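Long-range contact in uncharacterized protein (Chondromyces crocatus, PDB 6I86), which is of unknown molecular function but is encoded in the crocagin gene cluster and probably takes part in biosynthesis of this ribosomal peptide product: residues Met3-Ser15 / Pro103-Gly115. Sequence-based numbering, arbitrary orientation.
Sequences MAEEVAEIILPAS and PTLNRHVLTVPPG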
# COMPACT_ATOMS: atom_id res chain seq x y z
N MET A 3 -18.34 6.51 -4.22
CA MET A 3 -18.32 7.15 -2.92
C MET A 3 -17.17 6.64 -2.07
O MET A 3 -16.96 5.42 -1.96
CB MET A 3 -19.64 6.92 -2.19
CG MET A 3 -20.85 7.10 -3.06
SD MET A 3 -21.30 8.83 -3.20
CE MET A 3 -22.04 9.09 -1.59
N ALA A 4 -16.41 7.56 -1.49
CA ALA A 4 -15.48 7.20 -0.44
C ALA A 4 -16.25 6.58 0.72
O ALA A 4 -17.22 7.16 1.22
CB ALA A 4 -14.70 8.42 0.03
N GLU A 5 -15.84 5.39 1.13
CA GLU A 5 -16.46 4.69 2.24
C GLU A 5 -15.58 4.64 3.47
O GLU A 5 -16.06 4.86 4.58
CB GLU A 5 -16.85 3.27 1.81
CG GLU A 5 -17.84 3.25 0.64
CD GLU A 5 -17.92 1.90 -0.04
OE1 GLU A 5 -16.87 1.25 -0.22
OE2 GLU A 5 -19.04 1.48 -0.40
N GLU A 6 -14.28 4.37 3.30
CA GLU A 6 -13.31 4.44 4.38
C GLU A 6 -12.02 5.03 3.84
O GLU A 6 -11.62 4.75 2.70
CB GLU A 6 -13.04 3.07 5.01
CG GLU A 6 -14.29 2.41 5.59
CD GLU A 6 -14.03 1.02 6.11
OE1 GLU A 6 -14.99 0.38 6.60
OE2 GLU A 6 -12.87 0.57 6.06
N VAL A 7 -11.37 5.87 4.65
CA VAL A 7 -10.15 6.56 4.23
C VAL A 7 -9.18 6.59 5.40
O VAL A 7 -9.57 6.90 6.53
CB VAL A 7 -10.42 7.99 3.73
CG1 VAL A 7 -9.14 8.62 3.20
CG2 VAL A 7 -11.50 8.01 2.65
N ALA A 8 -7.91 6.27 5.13
CA ALA A 8 -6.85 6.42 6.12
C ALA A 8 -5.54 6.68 5.40
O ALA A 8 -5.36 6.31 4.23
CB ALA A 8 -6.73 5.20 7.03
N GLU A 9 -4.61 7.31 6.11
CA GLU A 9 -3.28 7.59 5.59
C GLU A 9 -2.23 7.02 6.53
O GLU A 9 -2.40 7.05 7.76
CB GLU A 9 -3.03 9.10 5.42
CG GLU A 9 -3.92 9.78 4.39
CD GLU A 9 -3.71 11.28 4.35
OE1 GLU A 9 -2.73 11.75 4.98
OE2 GLU A 9 -4.51 11.98 3.70
N ILE A 10 -1.15 6.51 5.95
CA ILE A 10 0.02 6.08 6.71
C ILE A 10 1.24 6.80 6.17
O ILE A 10 1.32 7.15 4.99
CB ILE A 10 0.23 4.55 6.66
CG1 ILE A 10 0.46 4.08 5.22
CG2 ILE A 10 -0.96 3.82 7.28
CD1 ILE A 10 0.82 2.61 5.12
N ILE A 11 2.20 7.04 7.06
CA ILE A 11 3.50 7.60 6.71
C ILE A 11 4.55 6.63 7.22
O ILE A 11 4.61 6.36 8.43
CB ILE A 11 3.70 9.00 7.30
CG1 ILE A 11 2.59 9.94 6.86
CG2 ILE A 11 5.06 9.55 6.89
CD1 ILE A 11 2.69 11.32 7.47
N LEU A 12 5.36 6.09 6.32
CA LEU A 12 6.36 5.11 6.72
C LEU A 12 7.62 5.29 5.88
O LEU A 12 7.53 5.79 4.75
CB LEU A 12 5.84 3.67 6.59
CG LEU A 12 4.85 3.20 5.52
CD1 LEU A 12 5.14 3.76 4.13
CD2 LEU A 12 4.85 1.69 5.49
N PRO A 13 8.77 4.90 6.40
CA PRO A 13 9.98 4.89 5.56
C PRO A 13 10.05 3.62 4.72
O PRO A 13 9.49 2.58 5.06
CB PRO A 13 11.11 4.92 6.59
CG PRO A 13 10.54 4.18 7.77
CD PRO A 13 9.05 4.49 7.78
N ALA A 14 10.76 3.74 3.60
CA ALA A 14 10.95 2.60 2.71
C ALA A 14 12.09 2.91 1.75
O ALA A 14 12.26 4.06 1.32
CB ALA A 14 9.67 2.28 1.92
N SER A 15 12.87 1.88 1.43
CA SER A 15 13.95 2.00 0.46
C SER A 15 13.63 1.35 -0.88
O SER A 15 14.20 1.77 -1.89
CB SER A 15 15.24 1.39 1.03
OG SER A 15 15.10 -0.01 1.25
N PRO A 103 9.96 -5.88 8.15
CA PRO A 103 8.92 -6.90 7.92
C PRO A 103 7.92 -7.05 9.06
O PRO A 103 6.81 -7.53 8.83
CB PRO A 103 9.73 -8.19 7.72
CG PRO A 103 11.11 -7.89 8.23
CD PRO A 103 11.32 -6.42 8.02
N THR A 104 8.29 -6.66 10.28
CA THR A 104 7.39 -6.77 11.43
C THR A 104 6.57 -5.51 11.66
O THR A 104 5.98 -5.37 12.74
CB THR A 104 8.19 -7.10 12.70
OG1 THR A 104 9.02 -5.98 13.03
CG2 THR A 104 9.05 -8.33 12.49
N LEU A 105 6.51 -4.61 10.68
CA LEU A 105 5.84 -3.32 10.89
C LEU A 105 4.39 -3.52 11.30
O LEU A 105 3.93 -2.95 12.30
CB LEU A 105 5.93 -2.47 9.62
CG LEU A 105 5.88 -0.96 9.85
CD1 LEU A 105 7.05 -0.50 10.71
CD2 LEU A 105 5.87 -0.21 8.52
N ASN A 106 3.65 -4.34 10.56
CA ASN A 106 2.26 -4.69 10.89
C ASN A 106 1.42 -3.43 11.10
O ASN A 106 0.68 -3.30 12.07
CB ASN A 106 2.22 -5.61 12.11
CG ASN A 106 0.83 -6.15 12.38
OD1 ASN A 106 0.06 -6.40 11.46
ND2 ASN A 106 0.51 -6.34 13.66
N ARG A 107 1.57 -2.49 10.18
CA ARG A 107 0.92 -1.19 10.29
C ARG A 107 -0.52 -1.31 9.80
O ARG A 107 -0.77 -1.56 8.62
CB ARG A 107 1.68 -0.15 9.48
CG ARG A 107 1.04 1.23 9.50
CD ARG A 107 1.35 1.96 10.80
NE ARG A 107 2.78 1.97 11.11
CZ ARG A 107 3.63 2.88 10.65
NH1 ARG A 107 3.20 3.87 9.87
NH2 ARG A 107 4.91 2.82 10.98
N HIS A 108 -1.48 -1.11 10.71
CA HIS A 108 -2.88 -1.18 10.33
C HIS A 108 -3.23 -0.04 9.40
O HIS A 108 -2.95 1.13 9.69
CB HIS A 108 -3.78 -1.15 11.57
CG HIS A 108 -5.23 -1.26 11.24
ND1 HIS A 108 -6.19 -0.42 11.78
CD2 HIS A 108 -5.91 -2.11 10.43
CE1 HIS A 108 -7.38 -0.75 11.31
NE2 HIS A 108 -7.23 -1.77 10.49
N VAL A 109 -3.85 -0.37 8.27
CA VAL A 109 -4.27 0.61 7.28
C VAL A 109 -5.77 0.86 7.34
O VAL A 109 -6.22 1.96 7.67
CB VAL A 109 -3.84 0.18 5.86
CG1 VAL A 109 -4.29 1.20 4.85
CG2 VAL A 109 -2.33 -0.04 5.79
N LEU A 110 -6.56 -0.17 7.04
CA LEU A 110 -8.01 -0.10 7.09
C LEU A 110 -8.54 -1.49 7.41
O LEU A 110 -7.91 -2.50 7.10
CB LEU A 110 -8.60 0.39 5.76
CG LEU A 110 -8.55 1.88 5.40
CD1 LEU A 110 -9.11 2.11 4.00
CD2 LEU A 110 -9.30 2.71 6.42
N THR A 111 -9.71 -1.53 8.04
CA THR A 111 -10.47 -2.77 8.18
C THR A 111 -11.71 -2.65 7.30
O THR A 111 -12.56 -1.78 7.54
CB THR A 111 -10.86 -3.04 9.63
OG1 THR A 111 -9.68 -3.32 10.39
CG2 THR A 111 -11.80 -4.24 9.71
N VAL A 112 -11.80 -3.50 6.29
CA VAL A 112 -12.88 -3.46 5.31
C VAL A 112 -13.62 -4.78 5.39
O VAL A 112 -13.15 -5.70 6.08
CB VAL A 112 -12.32 -3.20 3.90
CG1 VAL A 112 -11.64 -1.84 3.84
CG2 VAL A 112 -11.37 -4.31 3.50
N PRO A 113 -14.78 -4.93 4.76
CA PRO A 113 -15.43 -6.25 4.71
C PRO A 113 -14.53 -7.27 4.05
O PRO A 113 -13.84 -6.96 3.06
CB PRO A 113 -16.70 -5.99 3.88
CG PRO A 113 -16.99 -4.56 4.10
CD PRO A 113 -15.65 -3.88 4.18
N PRO A 114 -14.50 -8.50 4.56
CA PRO A 114 -13.68 -9.53 3.93
C PRO A 114 -14.13 -9.79 2.50
O PRO A 114 -15.32 -9.70 2.17
CB PRO A 114 -13.90 -10.76 4.82
CG PRO A 114 -14.41 -10.22 6.11
CD PRO A 114 -15.18 -8.99 5.77
N GLY A 115 -13.17 -10.11 1.65
CA GLY A 115 -13.49 -10.46 0.28
C GLY A 115 -12.40 -9.98 -0.66
O GLY A 115 -11.29 -9.68 -0.25
O HOH W 1 6.36 5.36 10.67
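A carboxylate oxygen and a backbone carbonyl come unusually close here: E6 OE2 lies 2.8 Å from T111 O, a separation at which an acid group probably holds a proton. With CG anti to its own carbonyl carbon (chi1 -59°) and an extended chain beyond, E6 reaches across to T111 and sets OE2 against V112 CG1. Further along, R107 NH1 donates to I11 O at 3.2 Å with an N-H...O angle of 159°. The acceptor lies in the guanidinium plane, whereas NH1 stands above the carbonyl plane. A water accepts from R107 NH2 and donates to the same I11 O, so this carbonyl is gripped twice. R107 CG, anti to the backbone N, lies 4.0 Å from I10 CG2; bends at chi2 and chi3 turn the guanidinium to I11 O. With an alanine at R107, I11 O is likely to lose its direct donor and the water one of its two partners. Between E6 and R107, A8 CB packs 3.6 Å from L110 CD2, and the side chains of I10 and V109 cross at about a right angle; past R107, L12 CD2 meets L105 CD2 at 3.7 Å. Strands 4-14 and 107-111, edge strands of different sheets, run antiparallel at 167°. With no backbone-to-backbone hydrogen bond across, apolar side chains, the arginine–carbonyl bond and its water join them; if protonated, E6 could add a bond to T111 O.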